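AlyGC (Glaciecola chathamensis, PDB 5GKD) cleaves the polysaccharide alginate as a lyase of polysaccharide lyase family 6, probably by beta-elimination. Local coordinates at residues V434-G439 / T482-A487; N510-G515 / R544-N549. All coordinates share one frame; numbering follows the deposited sequence.

Contact 1 (V434-G439 / T482-A487)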
ATOM      1  N   VAL A 434     -11.674 -20.371  11.503  1.00 28.10           N
ATOM      2  CA  VAL A 434     -11.782 -21.682  10.866  1.00 25.90           C
ATOM      3  C   VAL A 434     -10.493 -22.458  11.118  1.00 29.39           C
ATOM      4  O   VAL A 434      -9.389 -21.948  10.889  1.00 27.81           O
ATOM      5  CB  VAL A 434     -12.049 -21.557   9.359  1.00 27.61           C
ATOM      6  CG1 VAL A 434     -12.110 -22.960   8.718  1.00 26.07           C
ATOM      7  CG2 VAL A 434     -13.334 -20.808   9.093  1.00 23.07           C
ATOM      8  N   ALA A 435     -10.629 -23.693  11.588  1.00 28.75           N
ATOM      9  CA  ALA A 435      -9.464 -24.502  11.887  1.00 23.48           C
ATOM     10  C   ALA A 435      -8.928 -25.149  10.622  1.00 27.28           C
ATOM     11  O   ALA A 435      -9.689 -25.515   9.723  1.00 29.33           O
ATOM     12  CB  ALA A 435      -9.813 -25.583  12.908  1.00 30.59           C
ATOM     13  N   PHE A 436      -7.608 -25.292  10.555  1.00 25.33           N
ATOM     14  CA  PHE A 436      -7.001 -26.015   9.445  1.00 25.58           C
ATOM     15  C   PHE A 436      -7.450 -27.471   9.466  1.00 30.73           C
ATOM     16  O   PHE A 436      -7.415 -28.122  10.510  1.00 32.34           O
ATOM     17  CB  PHE A 436      -5.481 -25.942   9.528  1.00 22.67           C
ATOM     18  CG  PHE A 436      -4.898 -24.650   9.031  1.00 26.68           C
ATOM     19  CD1 PHE A 436      -5.007 -24.283   7.700  1.00 23.35           C
ATOM     20  CD2 PHE A 436      -4.187 -23.830   9.886  1.00 24.19           C
ATOM     21  CE1 PHE A 436      -4.448 -23.089   7.244  1.00 23.75           C
ATOM     22  CE2 PHE A 436      -3.614 -22.655   9.431  1.00 25.89           C
ATOM     23  CZ  PHE A 436      -3.750 -22.284   8.111  1.00 20.31           C
ATOM     24  N   GLY A 437      -7.878 -27.979   8.312  1.00 28.81           N
ATOM     25  CA  GLY A 437      -8.256 -29.375   8.233  1.00 30.28           C
ATOM     26  C   GLY A 437      -9.569 -29.717   8.896  1.00 36.19           C
ATOM     27  O   GLY A 437      -9.840 -30.898   9.137  1.00 34.49           O
ATOM     28  N   SER A 438     -10.396 -28.721   9.193  1.00 31.37           N
ATOM     29  CA  SER A 438     -11.717 -28.953   9.748  1.00 27.47           C
ATOM     30  C   SER A 438     -12.746 -29.264   8.677  1.00 29.42           C
ATOM     31  O   SER A 438     -13.886 -29.597   9.009  1.00 32.46           O
ATOM     32  CB  SER A 438     -12.166 -27.718  10.529  1.00 32.72           C
ATOM     33  OG  SER A 438     -12.164 -26.592   9.679  1.00 30.43           O
ATOM     34  N   GLY A 439     -12.386 -29.131   7.408  1.00 30.53           N
ATOM     35  CA  GLY A 439     -13.252 -29.428   6.287  1.00 29.57           C
ATOM     36  C   GLY A 439     -13.047 -30.837   5.775  1.00 31.12           C
ATOM     37  O   GLY A 439     -12.785 -31.765   6.550  1.00 31.76           O
ATOM     38  N   THR A 482      -9.737 -20.662   4.335  1.00 24.12           N
ATOM     39  CA  THR A 482      -8.748 -21.445   5.067  1.00 22.54           C
ATOM     40  C   THR A 482      -8.518 -22.756   4.320  1.00 27.10           C
ATOM     41  O   THR A 482      -9.471 -23.482   4.016  1.00 25.30           O
ATOM     42  CB  THR A 482      -9.207 -21.696   6.506  1.00 22.88           C
ATOM     43  OG1 THR A 482      -9.303 -20.439   7.211  1.00 24.82           O
ATOM     44  CG2 THR A 482      -8.234 -22.607   7.233  1.00 20.85           C
ATOM     45  N   LEU A 483      -7.260 -23.049   4.007  1.00 25.73           N
ATOM     46  CA  LEU A 483      -6.975 -24.162   3.109  1.00 26.21           C
ATOM     47  C   LEU A 483      -5.642 -24.798   3.461  1.00 26.05           C
ATOM     48  O   LEU A 483      -4.700 -24.103   3.846  1.00 27.39           O
ATOM     49  CB  LEU A 483      -6.949 -23.685   1.653  1.00 26.21           C
ATOM     50  CG  LEU A 483      -7.374 -24.679   0.580  1.00 32.23           C
ATOM     51  CD1 LEU A 483      -8.890 -24.864   0.588  1.00 29.52           C
ATOM     52  CD2 LEU A 483      -6.885 -24.219  -0.787  1.00 35.68           C
ATOM     53  N   THR A 484      -5.569 -26.120   3.320  1.00 30.23           N
ATOM     54  CA  THR A 484      -4.323 -26.871   3.423  1.00 27.86           C
ATOM     55  C   THR A 484      -4.018 -27.501   2.072  1.00 28.94           C
ATOM     56  O   THR A 484      -4.879 -28.159   1.482  1.00 34.73           O
ATOM     57  CB  THR A 484      -4.402 -27.957   4.502  1.00 28.28           C
ATOM     58  OG1 THR A 484      -4.597 -27.353   5.785  1.00 31.12           O
ATOM     59  CG2 THR A 484      -3.123 -28.761   4.541  1.00 29.93           C
ATOM     60  N   ILE A 485      -2.805 -27.290   1.577  1.00 26.19           N
ATOM     61  CA  ILE A 485      -2.324 -27.935   0.364  1.00 27.79           C
ATOM     62  C   ILE A 485      -1.295 -28.984   0.781  1.00 30.61           C
ATOM     63  O   ILE A 485      -0.204 -28.645   1.260  1.00 29.97           O
ATOM     64  CB  ILE A 485      -1.745 -26.917  -0.624  1.00 28.68           C
ATOM     65  CG1 ILE A 485      -2.821 -25.881  -0.976  1.00 24.42           C
ATOM     66  CG2 ILE A 485      -1.237 -27.619  -1.863  1.00 27.17           C
ATOM     67  CD1 ILE A 485      -2.423 -24.902  -2.021  1.00 22.42           C
ATOM     68  N   ARG A 486      -1.645 -30.261   0.627  1.00 32.69           N
ATOM     69  CA  ARG A 486      -0.851 -31.373   1.138  1.00 33.68           C
ATOM     70  C   ARG A 486      -0.476 -32.320   0.007  1.00 33.09           C
ATOM     71  O   ARG A 486      -1.339 -32.720  -0.779  1.00 35.19           O
ATOM     72  CB  ARG A 486      -1.622 -32.139   2.217  1.00 33.04           C
ATOM     73  CG  ARG A 486      -0.910 -33.380   2.747  1.00 40.60           C
ATOM     74  CD  ARG A 486      -1.757 -34.085   3.777  1.00 38.33           C
ATOM     75  NE  ARG A 486      -2.027 -33.203   4.907  1.00 47.70           N
ATOM     76  CZ  ARG A 486      -3.036 -33.354   5.762  1.00 48.17           C
ATOM     77  NH1 ARG A 486      -3.888 -34.367   5.621  1.00 46.04           N
ATOM     78  NH2 ARG A 486      -3.196 -32.488   6.758  1.00 44.61           N
ATOM     79  N   ALA A 487       0.797 -32.685  -0.071  1.00 31.51           N
ATOM     80  CA  ALA A 487       1.217 -33.709  -1.020  1.00 38.21           C
ATOM     81  C   ALA A 487       0.812 -35.083  -0.504  1.00 37.32           C
ATOM     82  O   ALA A 487       1.001 -35.393   0.675  1.00 38.88           O
ATOM     83  CB  ALA A 487       2.728 -33.663  -1.243  1.00 38.39           C
TER
HETATM   84  O   HOH W   1      -7.379 -26.600   5.803  1.00 27.36           O

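Contact 2 (N510-G515 / R544-N549)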
ATOM      1  N   ASN A 510      -6.097 -18.282   4.861  1.00 22.45           N
ATOM      2  CA  ASN A 510      -5.101 -18.819   5.772  1.00 21.52           C
ATOM      3  C   ASN A 510      -4.579 -20.086   5.108  1.00 24.76           C
ATOM      4  O   ASN A 510      -5.358 -20.839   4.526  1.00 24.67           O
ATOM      5  CB  ASN A 510      -5.679 -19.114   7.177  1.00 19.67           C
ATOM      6  CG  ASN A 510      -6.383 -17.899   7.815  1.00 23.51           C
ATOM      7  OD1 ASN A 510      -5.734 -16.983   8.292  1.00 25.68           O
ATOM      8  ND2 ASN A 510      -7.715 -17.916   7.844  1.00 25.44           N
ATOM      9  N   LEU A 511      -3.269 -20.314   5.167  1.00 24.40           N
ATOM     10  CA  LEU A 511      -2.640 -21.306   4.308  1.00 23.59           C
ATOM     11  C   LEU A 511      -1.725 -22.230   5.098  1.00 23.24           C
ATOM     12  O   LEU A 511      -0.883 -21.762   5.865  1.00 23.80           O
ATOM     13  CB  LEU A 511      -1.833 -20.621   3.193  1.00 22.43           C
ATOM     14  CG  LEU A 511      -1.028 -21.550   2.273  1.00 28.31           C
ATOM     15  CD1 LEU A 511      -1.954 -22.505   1.519  1.00 25.10           C
ATOM     16  CD2 LEU A 511      -0.136 -20.771   1.293  1.00 22.55           C
ATOM     17  N   THR A 512      -1.886 -23.536   4.897  1.00 25.14           N
ATOM     18  CA  THR A 512      -0.901 -24.526   5.307  1.00 23.27           C
ATOM     19  C   THR A 512      -0.368 -25.228   4.070  1.00 26.23           C
ATOM     20  O   THR A 512      -1.148 -25.684   3.228  1.00 29.98           O
ATOM     21  CB  THR A 512      -1.490 -25.548   6.275  1.00 27.83           C
ATOM     22  OG1 THR A 512      -1.755 -24.924   7.537  1.00 25.62           O
ATOM     23  CG2 THR A 512      -0.525 -26.718   6.478  1.00 28.78           C
ATOM     24  N   LEU A 513       0.952 -25.264   3.936  1.00 27.57           N
ATOM     25  CA  LEU A 513       1.640 -26.073   2.944  1.00 26.02           C
ATOM     26  C   LEU A 513       2.328 -27.217   3.671  1.00 30.25           C
ATOM     27  O   LEU A 513       3.050 -26.990   4.647  1.00 29.52           O
ATOM     28  CB  LEU A 513       2.673 -25.260   2.158  1.00 26.05           C
ATOM     29  CG  LEU A 513       2.198 -24.067   1.335  1.00 24.74           C
ATOM     30  CD1 LEU A 513       3.371 -23.364   0.705  1.00 24.35           C
ATOM     31  CD2 LEU A 513       1.235 -24.501   0.275  1.00 26.74           C
ATOM     32  N   ASP A 514       2.119 -28.436   3.187  1.00 30.07           N
ATOM     33  CA  ASP A 514       2.605 -29.632   3.864  1.00 29.67           C
ATOM     34  C   ASP A 514       3.170 -30.579   2.808  1.00 34.44           C
ATOM     35  O   ASP A 514       2.426 -31.099   1.969  1.00 30.32           O
ATOM     36  CB  ASP A 514       1.474 -30.274   4.668  1.00 29.03           C
ATOM     37  CG  ASP A 514       1.920 -31.479   5.459  1.00 36.21           C
ATOM     38  OD1 ASP A 514       3.130 -31.795   5.445  1.00 38.24           O
ATOM     39  OD2 ASP A 514       1.051 -32.093   6.122  1.00 38.01           O
ATOM     40  N   GLY A 515       4.486 -30.768   2.822  1.00 29.34           N
ATOM     41  CA  GLY A 515       5.110 -31.741   1.949  1.00 32.90           C
ATOM     42  C   GLY A 515       5.172 -31.384   0.481  1.00 31.15           C
ATOM     43  O   GLY A 515       5.324 -32.267  -0.350  1.00 38.76           O
ATOM     44  N   ARG A 544      -3.000 -16.540   8.867  1.00 22.48           N
ATOM     45  CA  ARG A 544      -2.117 -17.572   9.388  1.00 20.95           C
ATOM     46  C   ARG A 544      -1.396 -18.263   8.233  1.00 23.10           C
ATOM     47  O   ARG A 544      -1.998 -18.549   7.196  1.00 24.18           O
ATOM     48  CB  ARG A 544      -2.907 -18.616  10.203  1.00 21.78           C
ATOM     49  CG  ARG A 544      -3.523 -18.096  11.488  1.00 25.48           C
ATOM     50  CD  ARG A 544      -4.592 -19.025  12.034  1.00 24.43           C
ATOM     51  NE  ARG A 544      -5.863 -18.876  11.330  1.00 29.23           N
ATOM     52  CZ  ARG A 544      -6.739 -19.861  11.162  1.00 27.66           C
ATOM     53  NH1 ARG A 544      -6.478 -21.068  11.645  1.00 26.84           N
ATOM     54  NH2 ARG A 544      -7.861 -19.646  10.499  1.00 23.79           N
ATOM     55  N   LEU A 545      -0.109 -18.554   8.423  1.00 24.24           N
ATOM     56  CA  LEU A 545       0.689 -19.252   7.421  1.00 25.23           C
ATOM     57  C   LEU A 545       1.526 -20.326   8.109  1.00 24.92           C
ATOM     58  O   LEU A 545       2.327 -20.012   8.993  1.00 23.91           O
ATOM     59  CB  LEU A 545       1.580 -18.262   6.652  1.00 24.16           C
ATOM     60  CG  LEU A 545       2.604 -18.842   5.671  1.00 19.45           C
ATOM     61  CD1 LEU A 545       1.924 -19.689   4.622  1.00 22.68           C
ATOM     62  CD2 LEU A 545       3.421 -17.735   5.027  1.00 21.31           C
ATOM     63  N   ALA A 546       1.332 -21.585   7.712  1.00 26.17           N
ATOM     64  CA  ALA A 546       2.089 -22.728   8.223  1.00 25.04           C
ATOM     65  C   ALA A 546       2.752 -23.451   7.059  1.00 27.16           C
ATOM     66  O   ALA A 546       2.112 -23.700   6.034  1.00 27.66           O
ATOM     67  CB  ALA A 546       1.192 -23.702   8.994  1.00 26.74           C
ATOM     68  N   ILE A 547       4.031 -23.778   7.219  1.00 30.24           N
ATOM     69  CA  ILE A 547       4.837 -24.409   6.179  1.00 26.61           C
ATOM     70  C   ILE A 547       5.575 -25.582   6.809  1.00 28.27           C
ATOM     71  O   ILE A 547       6.384 -25.388   7.723  1.00 29.72           O
ATOM     72  CB  ILE A 547       5.822 -23.413   5.550  1.00 27.56           C
ATOM     73  CG1 ILE A 547       5.050 -22.301   4.844  1.00 24.41           C
ATOM     74  CG2 ILE A 547       6.764 -24.109   4.579  1.00 24.93           C
ATOM     75  CD1 ILE A 547       5.913 -21.216   4.338  1.00 26.11           C
ATOM     76  N   LYS A 548       5.293 -26.795   6.330  1.00 28.09           N
ATOM     77  CA  LYS A 548       5.804 -28.022   6.942  1.00 34.02           C
ATOM     78  C   LYS A 548       6.298 -28.970   5.865  1.00 29.58           C
ATOM     79  O   LYS A 548       5.616 -29.171   4.861  1.00 31.92           O
ATOM     80  CB  LYS A 548       4.727 -28.742   7.766  1.00 32.29           C
ATOM     81  CG  LYS A 548       3.915 -27.842   8.638  1.00 37.97           C
ATOM     82  CD  LYS A 548       2.724 -28.542   9.262  1.00 39.43           C
ATOM     83  CE  LYS A 548       1.979 -27.547  10.156  1.00 46.78           C
ATOM     84  NZ  LYS A 548       0.791 -28.122  10.840  1.00 42.73           N
ATOM     85  N   ASN A 549       7.469 -29.564   6.082  1.00 29.96           N
ATOM     86  CA  ASN A 549       7.951 -30.669   5.247  1.00 30.16           C
ATOM     87  C   ASN A 549       8.090 -30.281   3.780  1.00 32.33           C
ATOM     88  O   ASN A 549       7.948 -31.129   2.899  1.00 30.53           O
ATOM     89  CB  ASN A 549       7.030 -31.889   5.360  1.00 30.27           C
ATOM     90  CG  ASN A 549       6.717 -32.248   6.794  1.00 31.34           C
ATOM     91  OD1 ASN A 549       5.558 -32.269   7.198  1.00 40.22           O
ATOM     92  ND2 ASN A 549       7.749 -32.528   7.571  1.00 30.62           N
TER
HETATM   93  O   HOH W   2      -6.879 -16.089  10.868  1.00 30.57           O
HETATM   94  O   HOH W   3      -1.399 -26.134   9.882  1.00 31.57           O

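Contact 1 (V434-G439 / T482-A487)
Val434 and Phe436 pack onto Thr482 and Thr484, laying an irregular loop along the outer, threonine-bearing face of strand 482-487 near the start of the second beta-helix. The loop runs almost along the strand, its direction only 15° off, yet no direct hydrogen bond joins them. Val434 and Thr482 slide past each other in opposite senses, with Val434 CB 3.7 Å from Thr482 OG1. Thr482 divides its branches: the hydroxyl, anti to the carbonyl carbon (chi1 -64°), is hydrogen-bonded to Asn510 on the next strand, which leaves CG2 anti to the backbone N and facing the Phe436 ring, 3.7 Å from CD1. The Phe436 and Thr482 side chains cross at about a right angle, CG2 meeting the ring obliquely, while the ring turns an edge to the backbone, CE1 lying 3.6 Å from Leu483 O. Arg544 adds a cation-pi contact to the ring. In this right-handed parallel beta-helix, alternate strand residues face in and out: Leu483 and Ile485 point inward to Ile455 of helix 450-457, while the threonines suit the outer face by offering both a methyl and a hydroxyl. A water links the two segments, accepting from Gly437 N at 2.9 Å and hydrogen-bonded to Thr484 OG1. Gly437 takes the positive phi (73°) of a type II turn from Ala435 to Ser438, which Ser438 OG braces by donating to Ala435 O at 2.7 Å.

Contact 2 (N510-G515 / R544-N549)
Asn510 and Arg544 meet near the start of two neighbouring parallel strands, 510-514 and 543-548, of successive beta-helix coils, joined by five backbone hydrogen bonds that alternate between the strands, the first pairing Leu511 N with Arg544 O and the last Gly515 N with Lys548 O. With CG anti to the carbonyl carbon (chi1 -54°), Asn510 turns its amide toward Arg544; OD1 receives Arg544 N at 2.8 Å, on a lone pair in the carbonyl plane, though the N-H approach is bent (134°). A water binds both OD1 and Arg544 NE. The arginine chain bends at chi3 (-79°), bringing one guanidinium face over Asn510 CB. Asn510 ND2 and Arg544 NH2 come within 3.2 Å as two donors, each with its own acceptor: Thr482 OG1 for the amide, Val434 O for the guanidinium. A leucine in place of Asn510 would probably leave Arg544 N and the Thr482 hydroxyl without their amide partner and the water at Arg544 NE without its second hold.

Inward, Leu511 and Leu545 lie side by side in matching rotamers, CD2 of Leu511 4.1 Å from CD1 of Leu545, while Leu513 and Ile547 both reach Phe552; branched apolar chains suit this interior. Outward, Thr512 OG1 rests 3.5 Å from Ala546 CB, a methyl small enough to lie beside the hydroxyl. A water joins Thr512 OG1 at 2.7 Å to Lys548 NZ, brought there by an extended chain. Gly515 and Asn549 both adopt positive phi where the strands end, a backbone shape these two residue types tolerate well. Backbone bonds and apolar packing thus hold the coils together, while the Asn510 amide, OD1 taking Arg544 N and ND2 meeting Thr482 OG1, satisfies polar groups of the strands on both sides of its own.

Followed from the N terminus, the chain first completes the beta-helix that carries the calcium site, then enters the second through the loop 434-439. Contact 1 closes a loop of 42 residues that includes helix 450-457 and ends on strand 482-487; contact 2 opens only later, closing 28 residues between 510-515 and 544-549. The two are in series, neither nested nor crossed. They join nonetheless, since strands 482-487 and 510-514 are neighbours, with Ile485 N 2.8 Å from Thr512 O. Phe436 CE1 also packs 3.3 Å from Thr512 OG1, and Val434 O accepts a probable hydrogen bond from Arg544 NH2, so the entry loop reaches strands 482-487, 510-514 and 543-548.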